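Local coordinates for protein dihydroorotate dehydrogenase (Schistosoma mansoni, PDB 6UY4) that probably catalyses the quinone-dependent oxidation of (S)-dihydroorotate to orotate in de novo pyrimidine synthesis, using a bound flavin mononucleotide as cofactor, at residues F107-V112 against A348-L353; P126-W131 against N139-N144; S202-P207 against K241-E246; D266-S271 against G324-I329. All coordinates share one frame; numbering follows the deposited sequence.

Contact 1: F107-V112 against A348-L353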
# COMPACT_ATOMS: atom_id res chain seq x y z
N PHE A 107 -7.82 7.16 9.42
CA PHE A 107 -6.44 6.84 9.05
C PHE A 107 -5.54 8.04 9.28
O PHE A 107 -5.91 9.18 9.00
CB PHE A 107 -6.37 6.40 7.59
CG PHE A 107 -7.02 5.08 7.31
CD1 PHE A 107 -6.43 3.90 7.75
CD2 PHE A 107 -8.20 5.00 6.59
CE1 PHE A 107 -7.02 2.68 7.50
CE2 PHE A 107 -8.79 3.78 6.33
CZ PHE A 107 -8.20 2.62 6.78
N SER A 108 -4.33 7.77 9.79
CA SER A 108 -3.38 8.85 10.04
C SER A 108 -2.62 9.25 8.78
O SER A 108 -2.12 10.38 8.72
CB SER A 108 -2.39 8.43 11.13
OG SER A 108 -1.61 7.33 10.71
N HIS A 109 -2.51 8.36 7.80
CA HIS A 109 -1.86 8.71 6.55
C HIS A 109 -2.45 7.89 5.42
O HIS A 109 -2.86 6.74 5.61
CB HIS A 109 -0.33 8.52 6.62
CG HIS A 109 0.09 7.10 6.84
ND1 HIS A 109 0.16 6.53 8.09
CD2 HIS A 109 0.50 6.15 5.97
CE1 HIS A 109 0.58 5.28 7.98
NE2 HIS A 109 0.79 5.02 6.71
N ILE A 110 -2.51 8.49 4.23
CA ILE A 110 -3.00 7.85 3.03
C ILE A 110 -1.87 7.81 2.01
O ILE A 110 -1.15 8.80 1.83
CB ILE A 110 -4.22 8.58 2.44
CG1 ILE A 110 -5.26 8.86 3.53
CG2 ILE A 110 -4.84 7.78 1.30
CD1 ILE A 110 -5.82 7.61 4.16
N GLU A 111 -1.71 6.66 1.36
CA GLU A 111 -0.67 6.47 0.35
C GLU A 111 -1.36 6.49 -1.02
O GLU A 111 -1.83 5.46 -1.51
CB GLU A 111 0.10 5.18 0.59
CG GLU A 111 1.25 4.94 -0.37
CD GLU A 111 2.20 3.87 0.13
OE1 GLU A 111 2.59 3.92 1.31
OE2 GLU A 111 2.56 2.97 -0.67
N VAL A 112 -1.41 7.67 -1.63
CA VAL A 112 -1.98 7.80 -2.97
C VAL A 112 -1.09 7.07 -3.97
O VAL A 112 0.14 7.15 -3.91
CB VAL A 112 -2.13 9.29 -3.34
CG1 VAL A 112 -2.71 9.44 -4.73
CG2 VAL A 112 -2.99 10.01 -2.31
N ALA A 348 8.51 -2.69 12.80
CA ALA A 348 7.82 -1.67 12.02
C ALA A 348 7.56 -0.43 12.87
O ALA A 348 7.27 -0.52 14.06
CB ALA A 348 6.50 -2.21 11.47
N SER A 349 7.67 0.74 12.23
CA SER A 349 7.33 2.00 12.87
C SER A 349 5.96 2.52 12.46
O SER A 349 5.36 3.30 13.20
CB SER A 349 8.38 3.07 12.55
OG SER A 349 9.65 2.70 13.07
N LEU A 350 5.46 2.10 11.30
CA LEU A 350 4.12 2.41 10.84
C LEU A 350 3.47 1.13 10.33
O LEU A 350 4.14 0.14 10.04
CB LEU A 350 4.12 3.48 9.74
CG LEU A 350 4.62 4.87 10.13
CD1 LEU A 350 4.68 5.78 8.92
CD2 LEU A 350 3.74 5.47 11.22
N VAL A 351 2.14 1.16 10.22
CA VAL A 351 1.38 0.02 9.71
C VAL A 351 0.31 0.53 8.75
O VAL A 351 -0.20 1.64 8.89
CB VAL A 351 0.74 -0.81 10.84
CG1 VAL A 351 1.82 -1.53 11.65
CG2 VAL A 351 -0.12 0.06 11.74
N GLN A 352 -0.01 -0.30 7.76
CA GLN A 352 -1.01 0.02 6.75
C GLN A 352 -1.90 -1.19 6.52
O GLN A 352 -1.54 -2.33 6.82
CB GLN A 352 -0.37 0.47 5.43
CG GLN A 352 0.44 1.75 5.52
CD GLN A 352 1.17 2.07 4.23
OE1 GLN A 352 1.10 1.31 3.26
NE2 GLN A 352 1.88 3.19 4.21
N LEU A 353 -3.09 -0.92 5.98
CA LEU A 353 -4.06 -1.97 5.71
C LEU A 353 -4.84 -1.62 4.45
O LEU A 353 -4.75 -0.51 3.92
CB LEU A 353 -5.00 -2.19 6.90
CG LEU A 353 -5.80 -0.99 7.43
CD1 LEU A 353 -7.15 -0.85 6.73
CD2 LEU A 353 -5.98 -1.08 8.94
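The side-chain amide of Gln352 bridges His109 and Glu111 inside the barrel. Its NE2 donates to His109 NE2 at 3.3 Å, in the plane of the imidazole ring. The same nitrogen donates to Glu111 OE1 at 3.1 Å, and reaches it from above the carboxylate plane. The two bonds use one amide nitrogen and fix the rotation of the amide. Gln352 has CG anti to its carbonyl carbon (chi1 -64°) and an extended chain beyond, which carries the amide across to both partners. The imidazole is held at its other nitrogen too, since His109 ND1 donates to Ser108 OG at 3.3 Å. Glu111 has further bonds to Tyr196 and Asn169. Outward from this polar group, Leu350 CD1 lies 4.2 Å from His109 CE1. Leu353 CD1 packs at the edge of the Phe107 ring, 3.6 Å from CE1. Leu353 also lines the flavin pocket. Every residue of the two segments that touches here is buried. The two strands do not pair here: their short axes pass 9.1 Å apart at 61°. They belong to the parallel TIM-barrel sheet, with strand 86-88 between them; the His109 backbone is hydrogen-bonded to that of Leu88, and Val351 packs on Ile86.

Contact 2: P126-W131 against N139-N144. With FMN (flavin mononucleotide), chain G; QLA (2-[(4-fluorophenyl)amino]-3-hydroxynaphthalene-1,4-dione), chain B.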
# COMPACT_ATOMS: atom_id res chain seq x y z
N PRO A 126 -13.08 -8.61 -15.50
CA PRO A 126 -12.89 -8.38 -14.06
C PRO A 126 -11.47 -8.69 -13.58
O PRO A 126 -10.88 -9.69 -13.98
CB PRO A 126 -13.90 -9.33 -13.41
CG PRO A 126 -14.03 -10.44 -14.39
CD PRO A 126 -13.93 -9.79 -15.75
N ARG A 127 -10.95 -7.82 -12.71
CA ARG A 127 -9.60 -7.97 -12.18
C ARG A 127 -9.56 -7.90 -10.66
O ARG A 127 -8.47 -7.77 -10.08
CB ARG A 127 -8.67 -6.90 -12.78
CG ARG A 127 -9.20 -5.48 -12.64
CD ARG A 127 -8.54 -4.54 -13.63
NE ARG A 127 -9.03 -3.17 -13.50
CZ ARG A 127 -8.72 -2.18 -14.32
NH1 ARG A 127 -9.22 -0.97 -14.12
NH2 ARG A 127 -7.91 -2.39 -15.34
N ILE A 128 -10.71 -7.98 -9.99
CA ILE A 128 -10.79 -7.96 -8.54
C ILE A 128 -11.81 -9.01 -8.11
O ILE A 128 -12.93 -9.05 -8.64
CB ILE A 128 -11.19 -6.57 -8.00
CG1 ILE A 128 -10.06 -5.56 -8.24
CG2 ILE A 128 -11.52 -6.65 -6.53
CD1 ILE A 128 -10.38 -4.17 -7.73
N PHE A 129 -11.44 -9.85 -7.15
CA PHE A 129 -12.29 -10.94 -6.70
C PHE A 129 -12.25 -11.04 -5.18
O PHE A 129 -11.16 -10.99 -4.59
CB PHE A 129 -11.86 -12.27 -7.33
CG PHE A 129 -11.70 -12.20 -8.82
CD1 PHE A 129 -12.78 -12.40 -9.66
CD2 PHE A 129 -10.46 -11.94 -9.38
CE1 PHE A 129 -12.63 -12.34 -11.03
CE2 PHE A 129 -10.30 -11.88 -10.76
CZ PHE A 129 -11.39 -12.08 -11.58
N ARG A 130 -13.41 -11.18 -4.56
CA ARG A 130 -13.51 -11.31 -3.12
C ARG A 130 -13.39 -12.78 -2.71
O ARG A 130 -13.93 -13.66 -3.38
CB ARG A 130 -14.84 -10.76 -2.60
CG ARG A 130 -15.13 -9.31 -2.96
CD ARG A 130 -16.34 -8.82 -2.19
NE ARG A 130 -16.79 -7.49 -2.60
CZ ARG A 130 -17.83 -7.27 -3.40
NH1 ARG A 130 -18.16 -6.02 -3.72
NH2 ARG A 130 -18.54 -8.28 -3.87
N TRP A 131 -12.68 -13.02 -1.61
CA TRP A 131 -12.62 -14.33 -0.97
C TRP A 131 -13.12 -14.14 0.46
O TRP A 131 -12.34 -14.12 1.41
CB TRP A 131 -11.20 -14.92 -1.01
CG TRP A 131 -11.15 -16.38 -0.66
CD1 TRP A 131 -12.20 -17.18 -0.32
CD2 TRP A 131 -9.98 -17.20 -0.61
NE1 TRP A 131 -11.75 -18.46 -0.07
CE2 TRP A 131 -10.39 -18.50 -0.24
CE3 TRP A 131 -8.62 -16.98 -0.85
CZ2 TRP A 131 -9.50 -19.56 -0.09
CZ3 TRP A 131 -7.73 -18.03 -0.70
CH2 TRP A 131 -8.18 -19.31 -0.33
N ASN A 139 -6.45 -9.75 -6.59
CA ASN A 139 -6.54 -8.68 -7.58
C ASN A 139 -5.40 -8.78 -8.58
O ASN A 139 -4.30 -9.25 -8.25
CB ASN A 139 -6.53 -7.29 -6.92
CG ASN A 139 -5.12 -6.75 -6.74
OD1 ASN A 139 -4.61 -6.03 -7.60
ND2 ASN A 139 -4.49 -7.08 -5.62
N ARG A 140 -5.68 -8.33 -9.80
CA ARG A 140 -4.68 -8.22 -10.86
C ARG A 140 -4.97 -6.95 -11.67
O ARG A 140 -5.16 -6.97 -12.88
CB ARG A 140 -4.66 -9.46 -11.74
CG ARG A 140 -6.03 -9.91 -12.24
CD ARG A 140 -5.91 -10.97 -13.32
NE ARG A 140 -7.21 -11.41 -13.82
CZ ARG A 140 -7.83 -12.51 -13.41
NH1 ARG A 140 -7.26 -13.30 -12.50
NH2 ARG A 140 -9.01 -12.84 -13.92
N CYS A 141 -5.02 -5.81 -10.97
CA CYS A 141 -5.40 -4.56 -11.60
C CYS A 141 -4.41 -4.15 -12.68
O CYS A 141 -4.79 -3.86 -13.82
CB CYS A 141 -5.54 -3.45 -10.55
SG CYS A 141 -6.76 -3.79 -9.27
N GLY A 142 -3.12 -4.13 -12.34
CA GLY A 142 -2.10 -3.80 -13.32
C GLY A 142 -1.84 -2.32 -13.48
O GLY A 142 -1.61 -1.85 -14.59
N PHE A 143 -1.88 -1.58 -12.37
CA PHE A 143 -1.56 -0.15 -12.33
C PHE A 143 -2.47 0.64 -13.28
O PHE A 143 -2.07 1.10 -14.35
CB PHE A 143 -0.08 0.09 -12.66
CG PHE A 143 0.87 -0.43 -11.62
CD1 PHE A 143 2.23 -0.52 -11.90
CD2 PHE A 143 0.42 -0.82 -10.37
CE1 PHE A 143 3.11 -0.99 -10.95
CE2 PHE A 143 1.30 -1.29 -9.42
CZ PHE A 143 2.65 -1.38 -9.71
N ASN A 144 -3.72 0.80 -12.85
CA ASN A 144 -4.68 1.65 -13.54
C ASN A 144 -4.64 3.03 -12.88
O ASN A 144 -5.12 3.20 -11.75
CB ASN A 144 -6.08 1.04 -13.51
CG ASN A 144 -6.51 0.62 -12.12
OD1 ASN A 144 -5.72 0.08 -11.35
ND2 ASN A 144 -7.77 0.88 -11.79
N1 FMN G . 0.07 -1.75 -3.68
C2 FMN G . 0.82 -0.80 -4.33
O2 FMN G . 1.96 -0.55 -3.95
N3 FMN G . 0.29 -0.12 -5.41
C4 FMN G . -0.99 -0.39 -5.84
O4 FMN G . -1.46 0.21 -6.81
C4A FMN G . -1.75 -1.35 -5.19
N5 FMN G . -3.03 -1.63 -5.62
C5A FMN G . -3.79 -2.58 -4.96
C6 FMN G . -5.08 -2.85 -5.40
C7 FMN G . -5.84 -3.81 -4.75
C7M FMN G . -7.24 -4.10 -5.23
C8 FMN G . -5.32 -4.50 -3.66
C8M FMN G . -6.15 -5.53 -2.95
C9 FMN G . -4.03 -4.22 -3.22
C9A FMN G . -3.26 -3.27 -3.87
N10 FMN G . -1.97 -2.98 -3.44
C10 FMN G . -1.22 -2.03 -4.10
C1' FMN G . -1.37 -3.71 -2.28
C2' FMN G . -1.72 -3.00 -0.97
O2' FMN G . -1.32 -1.65 -1.04
C3' FMN G . -1.01 -3.66 0.21
O3' FMN G . 0.37 -3.76 -0.07
C4' FMN G . -1.57 -5.04 0.52
O4' FMN G . -2.89 -5.17 0.04
C5' FMN G . -1.55 -5.24 2.02
O5' FMN G . -2.29 -6.38 2.39
P FMN G . -3.62 -6.19 3.26
O1P FMN G . -4.18 -7.56 3.57
O2P FMN G . -3.31 -5.44 4.53
O3P FMN G . -4.63 -5.43 2.44
C1 QLA B . -13.48 -1.78 -2.27
O1 QLA B . -12.60 -0.96 -2.46
C2 QLA B . -14.76 -1.33 -1.64
O2 QLA B . -14.87 -0.04 -1.40
C3 QLA B . -15.76 -2.28 -1.31
O3 QLA B . -16.59 -4.49 -1.65
C4 QLA B . -16.80 -1.02 0.56
C5 QLA B . -15.68 -0.92 1.38
C6 QLA B . -15.66 -0.03 2.44
C7 QLA B . -16.76 0.75 2.66
C8 QLA B . -17.88 0.69 1.87
C9 QLA B . -17.89 -0.20 0.80
C10 QLA B . -15.63 -3.70 -1.81
C11 QLA B . -14.36 -4.11 -2.44
C12 QLA B . -14.19 -5.44 -2.81
C13 QLA B . -13.01 -5.85 -3.40
C14 QLA B . -11.99 -4.94 -3.62
C15 QLA B . -12.14 -3.62 -3.25
C16 QLA B . -13.33 -3.20 -2.66
F1 QLA B . -16.74 1.62 3.70
N1 QLA B . -16.81 -1.92 -0.54
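Arg127 and Arg140 meet at the end of a beta hairpin formed by strands 128-131 and 136-139. Ile128 and Asn139 form an antiparallel non-hydrogen-bonded pair in it. Just beyond, Arg140 N donates to Arg127 O at 2.9 Å. The Arg127 side chain then runs along the loop that follows the hairpin. Its CB lies 3.5 Å from Arg140 O, and CG passes Cys141 CA. CD sits 3.7 Å from that same CA. Extended from CG to NE, the chain carries its guanidinium along the loop as far as Asn144. There the amide carbon CG of Asn144 lies over one guanidinium face, with the two planes 51° apart. The charged end is held by a salt bridge from NH1 to Glu47 and by bonds from NH2 to the carbonyls of Asn123 and Leu121. Arg140 turns the other way. Its guanidinium has Phe129 CE2 over one face, and its NH1 is bonded to the carbonyls of Tyr299 and Ala286. The hairpin lines both pockets from one side. Asn139 ND2 is 3.3 Å from C8 of the flavin, while Ile128 CG2 touches C14 of the naphthoquinone inhibitor at 3.4 Å. The inhibitor probably occupies the quinone site, as in other class 2 enzymes. Arg130 grips one inhibitor oxygen twice: NE donates to O3 at 3.2 Å and NH1 to the same O3 at 3.0 Å.

Contact 3: S202-P207 against K241-E246. With FMN (flavin mononucleotide), chain G.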
# COMPACT_ATOMS: atom_id res chain seq x y z
N SER A 202 9.94 -4.72 -8.21
CA SER A 202 9.23 -5.67 -9.07
C SER A 202 9.17 -7.04 -8.42
O SER A 202 10.20 -7.60 -8.03
CB SER A 202 9.93 -5.76 -10.43
OG SER A 202 11.09 -6.57 -10.35
N SER A 203 7.96 -7.56 -8.28
CA SER A 203 7.78 -8.86 -7.67
C SER A 203 8.29 -9.96 -8.60
O SER A 203 8.20 -9.83 -9.82
CB SER A 203 6.30 -9.11 -7.34
OG SER A 203 6.08 -10.44 -6.92
N PRO A 204 8.83 -11.04 -8.05
CA PRO A 204 9.26 -12.15 -8.92
C PRO A 204 8.07 -12.97 -9.41
O PRO A 204 8.08 -14.20 -9.32
CB PRO A 204 10.19 -12.97 -8.01
CG PRO A 204 9.68 -12.69 -6.64
CD PRO A 204 9.22 -11.26 -6.65
N ASN A 205 7.05 -12.30 -9.95
CA ASN A 205 5.81 -12.97 -10.35
C ASN A 205 5.72 -13.22 -11.85
O ASN A 205 5.19 -14.26 -12.27
CB ASN A 205 4.59 -12.14 -9.91
N THR A 206 6.24 -12.30 -12.66
CA THR A 206 6.11 -12.39 -14.11
C THR A 206 7.17 -11.49 -14.73
O THR A 206 7.71 -10.61 -14.06
CB THR A 206 4.70 -11.97 -14.56
N PRO A 207 7.48 -11.69 -16.02
CA PRO A 207 8.41 -10.77 -16.70
C PRO A 207 7.87 -9.36 -16.84
O PRO A 207 8.66 -8.45 -17.16
CB PRO A 207 8.60 -11.42 -18.08
CG PRO A 207 8.20 -12.85 -17.89
CD PRO A 207 7.11 -12.82 -16.88
N LYS A 241 9.09 -0.35 -1.45
CA LYS A 241 8.08 -1.34 -1.11
C LYS A 241 8.40 -2.64 -1.82
O LYS A 241 8.51 -2.67 -3.05
CB LYS A 241 6.68 -0.84 -1.48
CG LYS A 241 5.55 -1.75 -1.03
CD LYS A 241 4.20 -1.09 -1.28
CE LYS A 241 3.06 -1.97 -0.80
NZ LYS A 241 1.75 -1.30 -0.99
N ILE A 242 8.53 -3.72 -1.06
CA ILE A 242 8.96 -5.00 -1.60
C ILE A 242 7.83 -6.01 -1.48
O ILE A 242 6.79 -5.75 -0.87
CB ILE A 242 10.23 -5.52 -0.89
CG1 ILE A 242 9.91 -5.92 0.55
CG2 ILE A 242 11.33 -4.47 -0.93
CD1 ILE A 242 11.07 -6.53 1.29
N SER A 243 8.04 -7.19 -2.07
CA SER A 243 7.19 -8.36 -2.12
C SER A 243 7.59 -9.37 -1.05
O SER A 243 8.78 -9.51 -0.75
CB SER A 243 7.28 -9.03 -3.50
OG SER A 243 6.54 -10.23 -3.54
N PRO A 244 6.63 -10.07 -0.45
CA PRO A 244 6.96 -11.08 0.56
C PRO A 244 7.44 -12.40 -0.01
O PRO A 244 7.76 -13.31 0.76
CB PRO A 244 5.63 -11.26 1.31
CG PRO A 244 4.61 -11.00 0.26
CD PRO A 244 5.17 -9.92 -0.63
N ASP A 245 7.51 -12.53 -1.34
CA ASP A 245 7.87 -13.78 -1.99
C ASP A 245 9.35 -13.85 -2.35
O ASP A 245 9.77 -14.83 -2.97
CB ASP A 245 7.02 -13.99 -3.24
CG ASP A 245 5.54 -13.97 -2.94
OD1 ASP A 245 5.15 -14.40 -1.83
OD2 ASP A 245 4.75 -13.53 -3.80
N GLU A 246 10.14 -12.85 -1.98
CA GLU A 246 11.57 -12.89 -2.25
C GLU A 246 12.24 -13.94 -1.38
O GLU A 246 11.92 -14.08 -0.20
CB GLU A 246 12.20 -11.52 -1.99
CG GLU A 246 11.49 -10.35 -2.67
CD GLU A 246 11.83 -10.22 -4.14
OE1 GLU A 246 12.65 -11.02 -4.64
OE2 GLU A 246 11.29 -9.30 -4.79
N1 FMN G . 0.07 -1.75 -3.68
C2 FMN G . 0.82 -0.80 -4.33
O2 FMN G . 1.96 -0.55 -3.95
N3 FMN G . 0.29 -0.12 -5.41
C4 FMN G . -0.99 -0.39 -5.84
O4 FMN G . -1.46 0.21 -6.81
C4A FMN G . -1.75 -1.35 -5.19
N5 FMN G . -3.03 -1.63 -5.62
C5A FMN G . -3.79 -2.58 -4.96
C6 FMN G . -5.08 -2.85 -5.40
C7 FMN G . -5.84 -3.81 -4.75
C7M FMN G . -7.24 -4.10 -5.23
C8 FMN G . -5.32 -4.50 -3.66
C8M FMN G . -6.15 -5.53 -2.95
C9 FMN G . -4.03 -4.22 -3.22
C9A FMN G . -3.26 -3.27 -3.87
N10 FMN G . -1.97 -2.98 -3.44
C10 FMN G . -1.22 -2.03 -4.10
C1' FMN G . -1.37 -3.71 -2.28
C2' FMN G . -1.72 -3.00 -0.97
O2' FMN G . -1.32 -1.65 -1.04
C3' FMN G . -1.01 -3.66 0.21
O3' FMN G . 0.37 -3.76 -0.07
C4' FMN G . -1.57 -5.04 0.52
O4' FMN G . -2.89 -5.17 0.04
C5' FMN G . -1.55 -5.24 2.02
O5' FMN G . -2.29 -6.38 2.39
P FMN G . -3.62 -6.19 3.26
O1P FMN G . -4.18 -7.56 3.57
O2P FMN G . -3.31 -5.44 4.53
O3P FMN G . -4.63 -5.43 2.44
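Ser203 and Ser243 face each other through their hydroxyls. Each has OG anti to its own backbone N (chi1 172° and 175°), and this brings the two oxygens to 3.4 Å, Ser203 OG to Ser243 OG. The bond is weak, and either hydroxyl could donate. Ser243 OG also accepts a weak bond from Asp245 N at 3.3 Å, inside the type I turn from Ser243 to Glu246. One hydroxyl thus joins the turn to the opposite loop. The second pair is Pro204 and Glu246. The Glu246 chain bends at chi2 (-79°) and turns its carboxylate toward the CD-CG side of the proline ring. The two side chains run at a slant to each other. Glu246 OE2 comes to 3.4 Å from Pro204 CD, and OE1 lies 4.0 Å from Pro204 CG. Pro204 itself is the centre of an inverse gamma turn. Asp245 directs its carboxylate elsewhere, to a salt bridge with Lys310 and a bond from Leu275 N. Lys241, at the start of the same segment, extends away from this contact to the cofactor. Its NZ donates to FMN O3' at 3.0 Å, to FMN O2 at 3.1 Å and to FMN N1, with a weak bond to FMN O2'. The contact joins two loops that follow neighbouring parallel strands, 196-200 and 238-242, at the flavin-binding end of a TIM barrel.

Contact 4: D266-S271 against G324-I329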
# COMPACT_ATOMS: atom_id res chain seq x y z
N ASP A 266 15.41 5.90 2.61
CA ASP A 266 14.98 6.39 3.91
C ASP A 266 14.09 5.42 4.67
O ASP A 266 13.90 5.61 5.88
CB ASP A 266 14.23 7.72 3.74
CG ASP A 266 15.11 8.80 3.14
OD1 ASP A 266 16.17 9.11 3.72
OD2 ASP A 266 14.74 9.34 2.07
N GLY A 267 13.54 4.41 4.02
CA GLY A 267 12.68 3.46 4.70
C GLY A 267 12.16 2.44 3.71
O GLY A 267 12.32 2.58 2.50
N MET A 268 11.54 1.40 4.26
CA MET A 268 11.02 0.30 3.46
C MET A 268 9.61 -0.04 3.91
O MET A 268 9.21 0.21 5.05
CB MET A 268 11.91 -0.94 3.54
CG MET A 268 13.29 -0.76 2.94
SD MET A 268 14.27 -2.27 2.98
CE MET A 268 13.19 -3.39 2.09
N ILE A 269 8.85 -0.62 2.99
CA ILE A 269 7.47 -1.04 3.23
C ILE A 269 7.38 -2.53 2.97
O ILE A 269 7.69 -3.00 1.86
CB ILE A 269 6.48 -0.27 2.34
CG1 ILE A 269 6.49 1.22 2.70
CG2 ILE A 269 5.08 -0.84 2.48
CD1 ILE A 269 5.53 2.06 1.88
N ILE A 270 6.98 -3.29 3.98
CA ILE A 270 6.89 -4.75 3.91
C ILE A 270 5.49 -5.14 4.37
O ILE A 270 5.15 -4.97 5.55
CB ILE A 270 7.96 -5.44 4.76
CG1 ILE A 270 9.36 -4.97 4.37
CG2 ILE A 270 7.85 -6.95 4.63
CD1 ILE A 270 9.90 -3.84 5.22
N SER A 271 4.68 -5.68 3.46
CA SER A 271 5.05 -5.90 2.06
C SER A 271 3.85 -5.71 1.15
O SER A 271 2.83 -5.14 1.55
CB SER A 271 5.62 -7.31 1.87
OG SER A 271 4.67 -8.29 2.23
N GLY A 324 17.69 -2.22 12.20
CA GLY A 324 16.86 -1.12 12.65
C GLY A 324 17.34 0.25 12.23
O GLY A 324 17.03 1.24 12.90
N ALA A 325 18.09 0.35 11.13
CA ALA A 325 18.67 1.63 10.73
C ALA A 325 17.63 2.54 10.09
O ALA A 325 17.68 3.76 10.28
CB ALA A 325 19.84 1.40 9.77
N ILE A 326 16.69 1.98 9.34
CA ILE A 326 15.69 2.79 8.64
C ILE A 326 14.29 2.41 9.11
O ILE A 326 14.06 1.25 9.48
CB ILE A 326 15.83 2.64 7.11
CG1 ILE A 326 15.74 1.17 6.71
CG2 ILE A 326 17.13 3.26 6.63
CD1 ILE A 326 15.82 0.94 5.21
N PRO A 327 13.34 3.35 9.12
CA PRO A 327 11.97 3.01 9.52
C PRO A 327 11.34 2.01 8.56
O PRO A 327 11.65 1.97 7.36
CB PRO A 327 11.25 4.36 9.48
CG PRO A 327 12.33 5.37 9.63
CD PRO A 327 13.52 4.80 8.93
N LEU A 328 10.43 1.20 9.09
CA LEU A 328 9.72 0.19 8.32
C LEU A 328 8.22 0.37 8.50
O LEU A 328 7.75 0.80 9.56
CB LEU A 328 10.13 -1.22 8.74
CG LEU A 328 11.63 -1.54 8.64
CD1 LEU A 328 11.90 -2.95 9.13
CD2 LEU A 328 12.11 -1.36 7.21
N ILE A 329 7.47 0.03 7.45
CA ILE A 329 6.02 0.10 7.46
C ILE A 329 5.49 -1.31 7.24
O ILE A 329 5.60 -1.86 6.13
CB ILE A 329 5.49 1.07 6.39
CG1 ILE A 329 6.00 2.49 6.66
CG2 ILE A 329 3.97 1.04 6.37
CD1 ILE A 329 5.42 3.53 5.72
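Met268 pairs with Leu328, and Ile269 with Ile329, in parallel strands. Backbone hydrogen bonds come first. Met268 N donates to Pro327 O at 3.2 Å, Ile329 N to Met268 O at 3.0 Å, and Ile270 N to Ile329 O at 2.9 Å. The donor alternates between the two strands, as in a regular parallel sheet. Weaker CA-H...O contacts add to these bonds. Leu328 CA lies 3.3 Å from Met268 O, and Ile269 CA approaches Ile329 O. Apolar contacts form on both faces of the pair. On the face of Ile269 and Ile329, the two side chains lie side by side and point the same way, with Ile269 CG1 3.8 Å from Ile329 CB. Both carry CG1 anti to the carbonyl carbon (chi1 -65° and -61°), which sets the two side chains in step. On the other face, Leu328 CD2 touches both Met268 CB, at 3.7 Å, and Ile270 CD1, at 3.9 Å. Ile326 CD1 extends this patch to Met268 CG. Asp266 sends its carboxylate away, to Arg229 and to the backbone N of Ile238. Strand 267-270 leads into Ser271, an FMN-binding residue that follows a cis peptide bond. In the barrel sheet, strand 238-242 flanks 267-270 and strand 350-353 flanks 328-331. Ile269 packs on Leu239 and Ile329 on Gln352, towards the barrel interior. Leu328 and Ile270 instead meet helix 305-321, against Leu315 and Cys314.

Contacts 1 and 4 are buried, contact 2 is partly buried, and contact 3 lies at the surface. Contacts 1, 3 and 4 all reach the parallel barrel sheet. Contacts 1 and 4 touch, with Leu328 O probably bonded to Leu350 N, and contacts 3 and 4 touch through a probable bond from Ile242 N to Ile269 O. Contact 2 belongs to a separate antiparallel sheet, and its centre is about 26 Å from that of contact 4. The chemistry follows the place: buried polar side chains in contact 1, strand pairing and apolar packing in contact 4, arginine-rich packing in contact 2, and a weak hydroxyl pair in contact 3. Each adds a flavin-pocket residue: Leu353, Asn139, Lys241 and Ser271.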